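Side-chain contacts in gamma-glutamyltranspeptidase (Streptomyces lincolnensis, PDB 6J3A), which is of unproven substrate but belongs to the gamma-glutamyltranspeptidases of the Ntn-hydrolase clan, enzymes that cleave gamma-glutamyl amide bonds and transfer the acyl group: residues G43-V46 against L47-V50; C271-G274 against P275-G279; V426-R429 against W430-V434. All blocks are in the same frame, centred on the assembly; numbering follows the deposited sequence.

Interaction 1 of 3, residues G43-V46 against L47-V50; sequences GAFV and LHVV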
ATOM      1  N   GLY A  43       1.854  13.933  -9.790  1.00 24.91           N
ATOM      2  CA  GLY A  43       1.861  12.498 -10.053  1.00 25.24           C
ATOM      3  C   GLY A  43       2.052  12.149 -11.518  1.00 25.32           C
ATOM      4  O   GLY A  43       2.743  11.190 -11.843  1.00 25.13           O
ATOM      5  N   ALA A  44       1.448  12.939 -12.402  1.00 26.15           N
ATOM      6  CA  ALA A  44       1.481  12.678 -13.844  1.00 26.78           C
ATOM      7  C   ALA A  44       2.873  12.808 -14.423  1.00 26.81           C
ATOM      8  O   ALA A  44       3.276  12.008 -15.257  1.00 28.05           O
ATOM      9  CB  ALA A  44       0.540  13.618 -14.569  1.00 27.40           C
ATOM     10  N   PHE A  45       3.597  13.828 -13.980  1.00 26.66           N
ATOM     11  CA  PHE A  45       4.972  14.037 -14.411  1.00 26.46           C
ATOM     12  C   PHE A  45       5.925  13.020 -13.773  1.00 26.15           C
ATOM     13  O   PHE A  45       6.937  12.660 -14.362  1.00 26.91           O
ATOM     14  CB  PHE A  45       5.407  15.485 -14.153  1.00 26.41           C
ATOM     15  CG  PHE A  45       4.850  16.462 -15.155  1.00 26.23           C
ATOM     16  CD1 PHE A  45       3.539  16.894 -15.064  1.00 25.90           C
ATOM     17  CD2 PHE A  45       5.633  16.927 -16.211  1.00 26.08           C
ATOM     18  CE1 PHE A  45       3.016  17.783 -15.997  1.00 26.63           C
ATOM     19  CE2 PHE A  45       5.120  17.824 -17.141  1.00 26.03           C
ATOM     20  CZ  PHE A  45       3.806  18.253 -17.038  1.00 26.15           C
ATOM     21  N   VAL A  46       5.610  12.558 -12.574  1.00 25.79           N
ATOM     22  CA  VAL A  46       6.336  11.431 -12.001  1.00 26.28           C
ATOM     23  C   VAL A  46       6.112  10.179 -12.866  1.00 26.28           C
ATOM     24  O   VAL A  46       7.066   9.470 -13.180  1.00 26.57           O
ATOM     25  CB  VAL A  46       5.964  11.211 -10.516  1.00 26.07           C
ATOM     26  CG1 VAL A  46       6.498   9.882  -9.994  1.00 26.21           C
ATOM     27  CG2 VAL A  46       6.512  12.360  -9.675  1.00 25.89           C
ATOM     28  N   LEU A  47       4.871   9.938 -13.277  1.00 26.18           N
ATOM     29  CA  LEU A  47       4.563   8.797 -14.150  1.00 27.16           C
ATOM     30  C   LEU A  47       5.361   8.766 -15.450  1.00 27.73           C
ATOM     31  O   LEU A  47       5.737   7.682 -15.916  1.00 28.03           O
ATOM     32  CB  LEU A  47       3.073   8.747 -14.482  1.00 27.27           C
ATOM     33  CG  LEU A  47       2.143   8.263 -13.374  1.00 27.56           C
ATOM     34  CD1 LEU A  47       0.702   8.531 -13.767  1.00 27.50           C
ATOM     35  CD2 LEU A  47       2.342   6.783 -13.100  1.00 28.12           C
ATOM     36  N   HIS A  48       5.613   9.939 -16.035  1.00 28.03           N
ATOM     37  CA  HIS A  48       6.465  10.020 -17.235  1.00 28.08           C
ATOM     38  C   HIS A  48       7.795   9.335 -16.938  1.00 28.10           C
ATOM     39  O   HIS A  48       8.282   8.511 -17.718  1.00 28.49           O
ATOM     40  CB  HIS A  48       6.777  11.466 -17.631  1.00 27.69           C
ATOM     41  CG  HIS A  48       5.577  12.275 -17.987  1.00 27.29           C
ATOM     42  ND1 HIS A  48       5.538  13.646 -17.836  1.00 26.78           N
ATOM     43  CD2 HIS A  48       4.374  11.912 -18.490  1.00 27.66           C
ATOM     44  CE1 HIS A  48       4.353  14.091 -18.219  1.00 27.62           C
ATOM     45  NE2 HIS A  48       3.629  13.059 -18.621  1.00 27.54           N
ATOM     46  N   VAL A  49       8.349   9.689 -15.777  1.00 28.07           N
ATOM     47  CA  VAL A  49       9.682   9.263 -15.351  1.00 27.42           C
ATOM     48  C   VAL A  49       9.733   7.796 -14.940  1.00 27.22           C
ATOM     49  O   VAL A  49      10.712   7.118 -15.239  1.00 27.75           O
ATOM     50  CB  VAL A  49      10.206  10.146 -14.194  1.00 27.03           C
ATOM     51  CG1 VAL A  49      11.604   9.720 -13.764  1.00 27.27           C
ATOM     52  CG2 VAL A  49      10.242  11.610 -14.611  1.00 26.97           C
ATOM     53  N   VAL A  50       8.693   7.316 -14.258  1.00 27.16           N
ATOM     54  CA  VAL A  50       8.703   5.958 -13.687  1.00 27.09           C
ATOM     55  C   VAL A  50       7.967   4.901 -14.500  1.00 26.98           C
ATOM     56  O   VAL A  50       8.089   3.718 -14.196  1.00 25.49           O
ATOM     57  CB  VAL A  50       8.214   5.941 -12.224  1.00 27.67           C
ATOM     58  CG1 VAL A  50       9.010   6.954 -11.403  1.00 27.28           C
ATOM     59  CG2 VAL A  50       6.708   6.190 -12.115  1.00 27.83           C
TER
HETATM   60  O   HOH W   1       7.989  14.330 -16.559  1.00 27.25           O
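L47 meets G43 one helical turn back, and its branch follows its own backbone bond: L47 N donates to G43 O at 2.9 Å. The CG methine of L47 settles against that same oxygen, with G43 O 3.4 Å away. L47 also touches A22 of helix 20-31. H48 follows; its N-H goes to A44 O at 3.2 Å, and chi1 of -62° sets CG beside its own backbone N, so that the imidazole folds back over the preceding turn. A44 O consequently sits over the centre of one imidazole face while it accepts from the backbone of the same residue. The rim of the imidazole is turned to F45, whose phenyl face it meets in a T-shaped (edge-to-face) pair with centroids 4.9 Å apart and planes at 70°. A water in the plane of the imidazole lies 2.8 Å from H48 ND1 and donates to F45 O, a bridge that probably helps hold the ring's rotation. F45 and H48 pair at i, i+3 and V46 and V50 at i, i+4, on the last turns of helix 36-50, a buried alpha-helix packed among helices 20-31, 111-122 and 127-140; W192 forms a further edge-to-face pair with F45. V49 follows, its CG2 lying 3.5 Å from F45 O, while its side chain also touches A134 and Y137. V50 ends the helix: V50 N donates to V46 O at 2.9 Å, and V50 CG1 meets V46 CG1 at 4.1 Å, the two branches crossing at a slant.

Interaction 2 of 3, residues C271-G274 against P275-G279; sequences CKAG and PWSQG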
ATOM      1  N   CYS A 271     -19.824   8.790 -15.461  1.00 30.65           N
ATOM      2  CA  CYS A 271     -19.302   9.839 -16.346  1.00 30.40           C
ATOM      3  C   CYS A 271     -18.063   9.362 -17.084  1.00 28.57           C
ATOM      4  O   CYS A 271     -17.164   8.778 -16.477  1.00 27.34           O
ATOM      5  CB  CYS A 271     -18.953  11.098 -15.547  1.00 30.59           C
ATOM      6  SG  CYS A 271     -20.379  11.774 -14.669  1.00 31.09           S
ATOM      7  N   LYS A 272     -18.024   9.649 -18.384  1.00 27.69           N
ATOM      8  CA  LYS A 272     -16.926   9.257 -19.273  1.00 27.23           C
ATOM      9  C   LYS A 272     -16.578  10.379 -20.223  1.00 27.00           C
ATOM     10  O   LYS A 272     -17.291  11.367 -20.309  1.00 27.65           O
ATOM     11  CB  LYS A 272     -17.337   8.038 -20.103  1.00 26.78           C
ATOM     12  CG  LYS A 272     -17.772   6.819 -19.298  1.00 26.49           C
ATOM     13  CD  LYS A 272     -16.632   6.213 -18.482  1.00 26.33           C
ATOM     14  CE  LYS A 272     -15.676   5.413 -19.353  1.00 25.70           C
ATOM     15  NZ  LYS A 272     -14.372   5.142 -18.690  1.00 25.29           N
ATOM     16  N   ALA A 273     -15.484  10.210 -20.951  1.00 28.13           N
ATOM     17  CA  ALA A 273     -15.137  11.124 -22.047  1.00 28.92           C
ATOM     18  C   ALA A 273     -16.008  10.831 -23.250  1.00 28.61           C
ATOM     19  O   ALA A 273     -16.414   9.689 -23.454  1.00 27.81           O
ATOM     20  CB  ALA A 273     -13.673  10.982 -22.424  1.00 29.60           C
ATOM     21  N   GLY A 274     -16.276  11.867 -24.042  1.00 29.60           N
ATOM     22  CA  GLY A 274     -17.085  11.756 -25.267  1.00 29.88           C
ATOM     23  C   GLY A 274     -16.574  10.758 -26.293  1.00 30.34           C
ATOM     24  O   GLY A 274     -15.445  10.278 -26.185  1.00 30.74           O
ATOM     25  N   PRO A 275     -17.381  10.472 -27.333  1.00 31.46           N
ATOM     26  CA  PRO A 275     -17.107   9.352 -28.261  1.00 31.17           C
ATOM     27  C   PRO A 275     -15.893   9.502 -29.187  1.00 31.00           C
ATOM     28  O   PRO A 275     -15.595   8.574 -29.946  1.00 30.38           O
ATOM     29  CB  PRO A 275     -18.400   9.239 -29.072  1.00 30.86           C
ATOM     30  CG  PRO A 275     -18.988  10.611 -29.032  1.00 31.81           C
ATOM     31  CD  PRO A 275     -18.418  11.374 -27.864  1.00 31.43           C
ATOM     32  N   TRP A 276     -15.204  10.645 -29.127  1.00 30.38           N
ATOM     33  CA  TRP A 276     -13.804  10.737 -29.607  1.00 30.61           C
ATOM     34  C   TRP A 276     -12.844   9.825 -28.798  1.00 30.02           C
ATOM     35  O   TRP A 276     -11.736   9.522 -29.253  1.00 29.27           O
ATOM     36  CB  TRP A 276     -13.288  12.194 -29.623  1.00 31.76           C
ATOM     37  CG  TRP A 276     -13.399  12.891 -28.308  1.00 32.12           C
ATOM     38  CD1 TRP A 276     -14.423  13.685 -27.904  1.00 33.16           C
ATOM     39  CD2 TRP A 276     -12.470  12.841 -27.213  1.00 32.69           C
ATOM     40  NE1 TRP A 276     -14.203  14.136 -26.621  1.00 33.68           N
ATOM     41  CE2 TRP A 276     -13.011  13.635 -26.173  1.00 32.93           C
ATOM     42  CE3 TRP A 276     -11.232  12.209 -27.009  1.00 32.80           C
ATOM     43  CZ2 TRP A 276     -12.357  13.819 -24.946  1.00 32.65           C
ATOM     44  CZ3 TRP A 276     -10.578  12.390 -25.776  1.00 32.52           C
ATOM     45  CH2 TRP A 276     -11.144  13.192 -24.768  1.00 32.77           C
ATOM     46  N   SER A 277     -13.255   9.433 -27.593  1.00 28.73           N
ATOM     47  CA  SER A 277     -12.648   8.317 -26.879  1.00 28.38           C
ATOM     48  C   SER A 277     -13.530   7.077 -27.039  1.00 27.67           C
ATOM     49  O   SER A 277     -14.634   7.168 -27.555  1.00 28.42           O
ATOM     50  CB  SER A 277     -12.500   8.672 -25.400  1.00 28.59           C
ATOM     51  OG  SER A 277     -13.744   8.557 -24.721  1.00 28.77           O
ATOM     52  N   GLN A 278     -13.056   5.927 -26.569  1.00 26.96           N
ATOM     53  CA  GLN A 278     -13.936   4.753 -26.403  1.00 26.74           C
ATOM     54  C   GLN A 278     -14.851   4.860 -25.170  1.00 27.34           C
ATOM     55  O   GLN A 278     -15.651   3.948 -24.915  1.00 27.41           O
ATOM     56  CB  GLN A 278     -13.126   3.447 -26.311  1.00 26.00           C
ATOM     57  CG  GLN A 278     -12.279   3.276 -25.043  1.00 25.58           C
ATOM     58  CD  GLN A 278     -11.727   1.864 -24.852  1.00 25.90           C
ATOM     59  OE1 GLN A 278     -10.642   1.693 -24.308  1.00 26.41           O
ATOM     60  NE2 GLN A 278     -12.481   0.849 -25.271  1.00 26.19           N
ATOM     61  N   GLY A 279     -14.717   5.943 -24.401  1.00 27.42           N
ATOM     62  CA  GLY A 279     -15.417   6.121 -23.122  1.00 28.24           C
ATOM     63  C   GLY A 279     -16.853   5.645 -23.086  1.00 28.52           C
ATOM     64  O   GLY A 279     -17.230   4.829 -22.228  1.00 28.20           O
TER
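S277 reaches back to G274 with both backbone and side chain. A chi1 of 78° tucks OG between its own backbone N and carbonyl carbon, and from there S277 OG donates to G274 O at 2.8 Å. S277 N reaches the same oxygen, G274 O, at 2.7 Å, closing a type I turn from G274 to S277. W276 has the equivalent rotamer, chi1 55°, which swings its indole back over the turn until G274 O lies above one face, displaced toward the rim. The far end of the indole meets A273, with W276 CZ2 4.0 Å from A273 CB, while its NE1 is hydrogen-bonded to E258 and R478 makes a cation-pi contact with the ring. K272 is bent at chi2 and chi3, a curl that lays its aliphatic chain along G279 and places K272 CE 3.3 Å from G279 O. The ammonium then continues to D507 in a salt bridge and to T484, S486 and P485. All this lies where strand 268-272 passes toward helix 280-288. Because S277 OG also accepts from G279 N at 2.8 Å, a capping bond, its hydroxyl relays one carbonyl to one amide; donating to G274 O would probably make it a better acceptor for G279.

Interaction 3 of 3, residues V426-R429 against W430-V434; sequences VVDR and WGNMV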
ATOM      1  N   VAL A 426      -7.315  10.990  -7.666  1.00 25.20           N
ATOM      2  CA  VAL A 426      -7.117  11.708  -6.400  1.00 25.37           C
ATOM      3  C   VAL A 426      -8.450  12.196  -5.850  1.00 26.08           C
ATOM      4  O   VAL A 426      -9.320  12.607  -6.599  1.00 26.87           O
ATOM      5  CB  VAL A 426      -6.162  12.917  -6.530  1.00 24.53           C
ATOM      6  CG1 VAL A 426      -5.834  13.501  -5.153  1.00 24.42           C
ATOM      7  CG2 VAL A 426      -4.876  12.528  -7.242  1.00 24.31           C
ATOM      8  N   VAL A 427      -8.598  12.120  -4.534  1.00 27.14           N
ATOM      9  CA  VAL A 427      -9.655  12.818  -3.820  1.00 27.98           C
ATOM     10  C   VAL A 427      -9.017  13.545  -2.641  1.00 28.53           C
ATOM     11  O   VAL A 427      -8.197  12.969  -1.924  1.00 28.90           O
ATOM     12  CB  VAL A 427     -10.775  11.866  -3.375  1.00 28.58           C
ATOM     13  CG1 VAL A 427     -10.247  10.734  -2.508  1.00 28.53           C
ATOM     14  CG2 VAL A 427     -11.882  12.635  -2.661  1.00 29.20           C
ATOM     15  N   ASP A 428      -9.370  14.810  -2.455  1.00 29.46           N
ATOM     16  CA  ASP A 428      -8.746  15.626  -1.397  1.00 30.76           C
ATOM     17  C   ASP A 428      -9.712  15.903  -0.223  1.00 32.07           C
ATOM     18  O   ASP A 428     -10.874  15.473  -0.244  1.00 31.55           O
ATOM     19  CB  ASP A 428      -8.147  16.916  -1.988  1.00 30.55           C
ATOM     20  CG  ASP A 428      -9.188  17.846  -2.592  1.00 30.76           C
ATOM     21  OD1 ASP A 428     -10.391  17.725  -2.291  1.00 31.12           O
ATOM     22  OD2 ASP A 428      -8.793  18.722  -3.384  1.00 30.91           O
ATOM     23  N   ARG A 429      -9.211  16.617   0.788  1.00 34.51           N
ATOM     24  CA  ARG A 429      -9.952  16.907   2.028  1.00 36.44           C
ATOM     25  C   ARG A 429     -11.213  17.757   1.811  1.00 36.35           C
ATOM     26  O   ARG A 429     -12.155  17.698   2.608  1.00 36.75           O
ATOM     27  CB  ARG A 429      -9.029  17.579   3.062  1.00 38.05           C
ATOM     28  CG  ARG A 429      -8.680  19.029   2.761  1.00 40.50           C
ATOM     29  CD  ARG A 429      -7.578  19.573   3.655  1.00 42.55           C
ATOM     30  NE  ARG A 429      -7.938  19.556   5.073  1.00 45.01           N
ATOM     31  CZ  ARG A 429      -7.221  20.117   6.050  1.00 47.57           C
ATOM     32  NH1 ARG A 429      -7.642  20.025   7.312  1.00 48.23           N
ATOM     33  NH2 ARG A 429      -6.087  20.766   5.783  1.00 48.37           N
ATOM     34  N   TRP A 430     -11.215  18.541   0.735  1.00 34.68           N
ATOM     35  CA  TRP A 430     -12.384  19.314   0.338  1.00 33.79           C
ATOM     36  C   TRP A 430     -13.384  18.505  -0.492  1.00 31.80           C
ATOM     37  O   TRP A 430     -14.471  18.987  -0.769  1.00 32.38           O
ATOM     38  CB  TRP A 430     -11.958  20.564  -0.428  1.00 34.13           C
ATOM     39  CG  TRP A 430     -11.036  21.414   0.346  1.00 35.13           C
ATOM     40  CD1 TRP A 430     -11.371  22.356   1.269  1.00 35.36           C
ATOM     41  CD2 TRP A 430      -9.608  21.401   0.279  1.00 35.79           C
ATOM     42  NE1 TRP A 430     -10.239  22.933   1.788  1.00 36.53           N
ATOM     43  CE2 TRP A 430      -9.140  22.371   1.193  1.00 36.40           C
ATOM     44  CE3 TRP A 430      -8.676  20.669  -0.469  1.00 35.74           C
ATOM     45  CZ2 TRP A 430      -7.773  22.632   1.378  1.00 36.08           C
ATOM     46  CZ3 TRP A 430      -7.319  20.919  -0.283  1.00 35.97           C
ATOM     47  CH2 TRP A 430      -6.881  21.898   0.634  1.00 36.25           C
ATOM     48  N   GLY A 431     -13.025  17.289  -0.882  1.00 30.62           N
ATOM     49  CA  GLY A 431     -13.915  16.434  -1.665  1.00 30.78           C
ATOM     50  C   GLY A 431     -13.778  16.539  -3.177  1.00 30.44           C
ATOM     51  O   GLY A 431     -14.516  15.874  -3.903  1.00 30.89           O
ATOM     52  N   ASN A 432     -12.840  17.354  -3.666  1.00 30.23           N
ATOM     53  CA  ASN A 432     -12.559  17.433  -5.109  1.00 29.03           C
ATOM     54  C   ASN A 432     -12.073  16.054  -5.561  1.00 29.00           C
ATOM     55  O   ASN A 432     -11.349  15.385  -4.827  1.00 30.16           O
ATOM     56  CB  ASN A 432     -11.478  18.478  -5.410  1.00 28.66           C
ATOM     57  CG  ASN A 432     -11.845  19.883  -4.934  1.00 28.51           C
ATOM     58  OD1 ASN A 432     -12.917  20.383  -5.242  1.00 28.22           O
ATOM     59  ND2 ASN A 432     -10.942  20.525  -4.191  1.00 27.90           N
ATOM     60  N   MET A 433     -12.493  15.613  -6.737  1.00 28.15           N
ATOM     61  CA  MET A 433     -11.983  14.370  -7.307  1.00 29.00           C
ATOM     62  C   MET A 433     -11.431  14.614  -8.689  1.00 29.46           C
ATOM     63  O   MET A 433     -11.801  15.591  -9.358  1.00 31.03           O
ATOM     64  CB  MET A 433     -13.063  13.304  -7.393  1.00 29.58           C
ATOM     65  CG  MET A 433     -13.775  13.062  -6.082  1.00 30.28           C
ATOM     66  SD  MET A 433     -15.058  11.815  -6.254  1.00 31.26           S
ATOM     67  CE  MET A 433     -14.106  10.357  -5.902  1.00 31.61           C
ATOM     68  N   VAL A 434     -10.547  13.709  -9.101  1.00 28.60           N
ATOM     69  CA  VAL A 434      -9.952  13.720 -10.436  1.00 27.94           C
ATOM     70  C   VAL A 434      -9.628  12.271 -10.861  1.00 27.18           C
ATOM     71  O   VAL A 434      -9.252  11.450 -10.036  1.00 27.32           O
ATOM     72  CB  VAL A 434      -8.727  14.659 -10.479  1.00 27.65           C
ATOM     73  CG1 VAL A 434      -7.559  14.103  -9.686  1.00 28.06           C
ATOM     74  CG2 VAL A 434      -8.324  14.964 -11.904  1.00 28.24           C
TER
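D428 and N432 meet with carboxylate and amide planes 70° apart, yet the carboxylate grips N432 twice. N432 ND2 lies on the syn lone pair of D428 OD2 at 2.9 Å, in a nearly straight bond that stays in the amide plane. N432 N reaches D428 OD1, also on the syn side but well out of the carboxylate plane, at 2.8 Å. The carboxylate faces the turn because chi1 of 64° holds its CG between the backbone N and the carbonyl carbon. OD2 has a second donor in A36 N, at the start of helix 36-50, and the amide oxygen of N432 accepts from A68 N. The same carboxylate stands almost perpendicular to the indole of W430 and meets it at the rim, D428 OD2 being 3.5 Å from W430 CE3. R429 covers one face of that indole. Its CG makes a CH-pi contact 3.5 Å from the centroid of the six-membered ring, while the guanidinium lies farther off, at most weakly attracted. On the strands, V426 and V434 run side by side toward helix 36-50, with V426 CB 3.6 Å from V434 CG1. The opposite sheet face carries V427 beside M433, both touching V592. D428 O accepts from G431 N, and D428 N gives its hydrogen to N432 O at 3.1 Å. With G431 at positive phi after a type I turn, this is the classic type I plus G1 beta-bulge hairpin, here joining strands 424-428 and 433-436.

In the fold
Helix 36-50 ties interactions 1 and 3 together: its last turns hold interaction 1, whereas its first residue, A36, gives a backbone N-H hydrogen bond to D428 of the hairpin in interaction 3, and Y37 and A40 cover the V434 face. Their centres are 20 Å apart, with nearest atoms about 7 Å. Interaction 2 lies across the chain's centre from interaction 1, 24 Å between centres, and its nearest atoms come within about 10 Å of interaction 3. A within-helix contact, a strand-to-helix turn and a hairpin thus mark separate parts of one Ntn-type core. In related transpeptidases the nucleophile opens the small subunit just ahead of a strand probably equivalent to 424-428, so interaction 3 probably closes the far end of that strand.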